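PDB 3LF5: cytochrome b5 reductase 4 from Homo sapiens, which probably passes electrons from NADH to haem iron through its reductase and cytochrome b5 domains, of which the haem-binding b5 domain is present here. Local coordinates for residues A[23-28]-A[78-83]. Numbering follows the deposited sequence.
Sequences WICIRG and GRMAIK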
ATOM      1  N   TRP A  23       2.269  -1.735  10.129  1.00 10.15           N
ATOM      2  CA  TRP A  23       3.674  -1.898   9.769  1.00  9.60           C
ATOM      3  C   TRP A  23       3.966  -1.089   8.511  1.00  9.29           C
ATOM      4  O   TRP A  23       3.182  -1.054   7.579  1.00 10.49           O
ATOM      5  CB  TRP A  23       4.052  -3.361   9.509  1.00  9.62           C
ATOM      6  CG  TRP A  23       3.987  -4.287  10.695  1.00 10.14           C
ATOM      7  CD1 TRP A  23       3.545  -4.026  11.941  1.00 11.43           C
ATOM      8  CD2 TRP A  23       4.372  -5.657  10.678  1.00 10.85           C
ATOM      9  NE1 TRP A  23       3.670  -5.147  12.738  1.00 11.79           N
ATOM     10  CE2 TRP A  23       4.164  -6.165  11.963  1.00 11.38           C
ATOM     11  CE3 TRP A  23       4.889  -6.507   9.698  1.00 10.72           C
ATOM     12  CZ2 TRP A  23       4.426  -7.508  12.286  1.00 11.34           C
ATOM     13  CZ3 TRP A  23       5.157  -7.817  10.022  1.00 11.27           C
ATOM     14  CH2 TRP A  23       4.921  -8.308  11.304  1.00 12.63           C
ATOM     15  N   ILE A  24       5.161  -0.496   8.481  1.00  9.32           N
ATOM     16  CA  ILE A  24       5.638   0.212   7.299  1.00  9.87           C
ATOM     17  C   ILE A  24       7.070  -0.220   7.025  1.00  9.61           C
ATOM     18  O   ILE A  24       7.868  -0.380   7.959  1.00 11.61           O
ATOM     19  CB  ILE A  24       5.580   1.754   7.479  1.00 10.30           C
ATOM     20  CG1 ILE A  24       4.163   2.222   7.770  1.00 12.75           C
ATOM     21  CG2 ILE A  24       6.147   2.507   6.306  1.00 12.85           C
ATOM     22  CD1 ILE A  24       4.039   3.732   8.124  1.00 15.51           C
ATOM     23  N   CYS A  25       7.376  -0.397   5.744  1.00  9.40           N
ATOM     24  CA  CYS A  25       8.722  -0.673   5.297  1.00 10.02           C
ATOM     25  C   CYS A  25       9.389   0.615   4.823  1.00  9.31           C
ATOM     26  O   CYS A  25       8.804   1.333   4.019  1.00  9.87           O
ATOM     27  CB  CYS A  25       8.666  -1.682   4.154  1.00 10.92           C
ATOM     28  SG  CYS A  25      10.187  -1.895   3.243  1.00 17.02           S
ATOM     29  N   ILE A  26      10.574   0.922   5.340  1.00  9.67           N
ATOM     30  CA  ILE A  26      11.396   2.024   4.883  1.00 10.66           C
ATOM     31  C   ILE A  26      12.764   1.460   4.524  1.00 10.99           C
ATOM     32  O   ILE A  26      13.462   0.902   5.361  1.00 10.86           O
ATOM     33  CB  ILE A  26      11.560   3.138   5.932  1.00 11.47           C
ATOM     34  CG1 ILE A  26      10.203   3.657   6.433  1.00 12.74           C
ATOM     35  CG2 ILE A  26      12.410   4.278   5.348  1.00 13.08           C
ATOM     36  CD1 ILE A  26       9.417   4.470   5.449  1.00 16.00           C
ATOM     37  N   ARG A  27      13.114   1.553   3.243  1.00 11.44           N
ATOM     38  CA  ARG A  27      14.412   1.067   2.734  0.50 12.70           C
ATOM     39  C   ARG A  27      14.719  -0.355   3.194  1.00 12.40           C
ATOM     40  O   ARG A  27      15.834  -0.682   3.590  1.00 14.17           O
ATOM     41  CB  ARG A  27      15.556   2.040   3.070  0.50 13.46           C
ATOM     42  CG  ARG A  27      15.907   2.979   1.922  0.50 15.57           C
ATOM     43  CD  ARG A  27      16.868   4.083   2.345  0.50 16.52           C
ATOM     44  NE  ARG A  27      16.161   5.141   3.054  0.50 19.70           N
ATOM     45  CZ  ARG A  27      15.495   6.122   2.456  0.50 21.03           C
ATOM     46  NH1 ARG A  27      15.457   6.198   1.128  0.50 21.28           N
ATOM     47  NH2 ARG A  27      14.863   7.024   3.197  0.50 21.57           N
ATOM     48  N   GLY A  28      13.697  -1.198   3.132  1.00 12.20           N
ATOM     49  CA  GLY A  28      13.814  -2.622   3.432  1.00 12.24           C
ATOM     50  C   GLY A  28      13.673  -2.993   4.896  1.00 11.21           C
ATOM     51  O   GLY A  28      13.585  -4.177   5.221  1.00 12.10           O
ATOM     52  N   GLY A  78      11.900  -6.333  11.477  1.00 10.07           N
ATOM     53  CA  GLY A  78      12.822  -7.114  10.694  1.00 10.14           C
ATOM     54  C   GLY A  78      13.000  -6.507   9.317  1.00  9.08           C
ATOM     55  O   GLY A  78      13.017  -5.293   9.156  1.00  9.90           O
ATOM     56  N   ARG A  79      13.212  -7.385   8.340  1.00  9.89           N
ATOM     57  CA  ARG A  79      13.582  -6.990   6.995  1.00  9.51           C
ATOM     58  C   ARG A  79      12.650  -7.611   5.979  1.00 10.06           C
ATOM     59  O   ARG A  79      12.177  -8.728   6.155  1.00 10.76           O
ATOM     60  CB  ARG A  79      15.005  -7.440   6.685  1.00 11.01           C
ATOM     61  CG  ARG A  79      16.043  -6.885   7.647  1.00 12.70           C
ATOM     62  CD  ARG A  79      16.120  -5.377   7.596  1.00 15.19           C
ATOM     63  NE  ARG A  79      16.253  -5.037   6.196  1.00 17.03           N
ATOM     64  CZ  ARG A  79      17.385  -5.058   5.523  1.00 18.13           C
ATOM     65  NH1 ARG A  79      18.546  -5.254   6.172  1.00 18.43           N
ATOM     66  NH2 ARG A  79      17.346  -4.846   4.209  1.00 18.09           N
ATOM     67  N   MET A  80      12.425  -6.902   4.874  1.00 10.31           N
ATOM     68  CA  MET A  80      11.650  -7.445   3.785  1.00 11.36           C
ATOM     69  C   MET A  80      12.368  -8.622   3.155  1.00 12.23           C
ATOM     70  O   MET A  80      13.583  -8.604   2.960  1.00 11.98           O
ATOM     71  CB  MET A  80      11.386  -6.410   2.706  1.00 12.55           C
ATOM     72  CG  MET A  80      10.459  -5.298   3.113  1.00 13.38           C
ATOM     73  SD  MET A  80       8.840  -5.784   3.726  1.00 14.37           S
ATOM     74  CE  MET A  80       8.109  -6.559   2.315  1.00 14.84           C
ATOM     75  N   ALA A  81      11.577  -9.619   2.790  1.00 11.86           N
ATOM     76  CA  ALA A  81      12.057 -10.759   2.037  1.00 12.68           C
ATOM     77  C   ALA A  81      12.600 -10.297   0.696  1.00 14.37           C
ATOM     78  O   ALA A  81      12.224  -9.240   0.182  1.00 15.43           O
ATOM     79  CB  ALA A  81      10.883 -11.731   1.836  1.00 13.59           C
ATOM     80  N   ILE A  82      13.491 -11.104   0.121  1.00 15.76           N
ATOM     81  CA  ILE A  82      14.025 -10.807  -1.205  1.00 18.44           C
ATOM     82  C   ILE A  82      13.774 -11.956  -2.158  1.00 18.92           C
ATOM     83  O   ILE A  82      13.570 -13.090  -1.744  1.00 20.54           O
ATOM     84  CB  ILE A  82      15.520 -10.499  -1.166  1.00 19.55           C
ATOM     85  CG1 ILE A  82      16.295 -11.634  -0.514  1.00 20.80           C
ATOM     86  CG2 ILE A  82      15.760  -9.182  -0.465  1.00 22.23           C
ATOM     87  CD1 ILE A  82      17.757 -11.575  -0.815  1.00 23.91           C
ATOM     88  N   LYS A  83      13.763 -11.658  -3.454  1.00 20.45           N
ATOM     89  CA  LYS A  83      13.738 -12.699  -4.458  1.00 20.99           C
ATOM     90  C   LYS A  83      15.169 -13.172  -4.635  1.00 19.92           C
ATOM     91  O   LYS A  83      16.086 -12.357  -4.600  1.00 20.41           O
ATOM     92  CB  LYS A  83      13.174 -12.212  -5.804  1.00 21.77           C
ATOM     93  CG  LYS A  83      11.688 -11.896  -5.801  1.00 24.17           C
TER
HETATM   94  O   HOH W   1      15.112  -6.131   2.877  1.00 16.46           O
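Gly28 O takes two hydrogen bonds from the 78-83 segment. Met80 N donates one to Gly28 O over 3.0 Å, with the N-H pointing almost straight at the oxygen (163°). Arg79 NE donates the other to Gly28 O, also over 3.0 Å. It sits well above the carbonyl plane, on the opposite face from Met80 N, while the oxygen lies at the guanidinium edge, close to its plane. Bends at chi2 and chi3 fold the Arg79 chain back to bring NE there. Arg79 CA adds a C-H...O contact to Gly28 O at 3.3 Å. A water receives a weak bond from Arg79 NH2 and donates to Met80 O at 2.9 Å. The Arg79 side chain also makes a cation-pi contact with Phe29.

In the cytochrome b5 fold, Gly28 belongs to the turn between antiparallel strands 21-26 and 29-32. Strand 76-80 pairs antiparallel with 29-32, so the bond to Met80 N joins this turn to the last strand of the sheet.

The apolar contact is between Cys25 and Met80. Cys25 SG lies 3.4 Å from Met80 CG; with SG anti to the backbone N (chi1 168°), the thiol is turned to meet that carbon. Met80 SD lies 4.1 Å from Cys25 CB. Replacing Met80 by an alanine would remove CG and SD, which is likely to leave the Cys25 thiol without its apolar neighbour and open a gap beside Val8, Leu13 and Val30, which Met80 also touches.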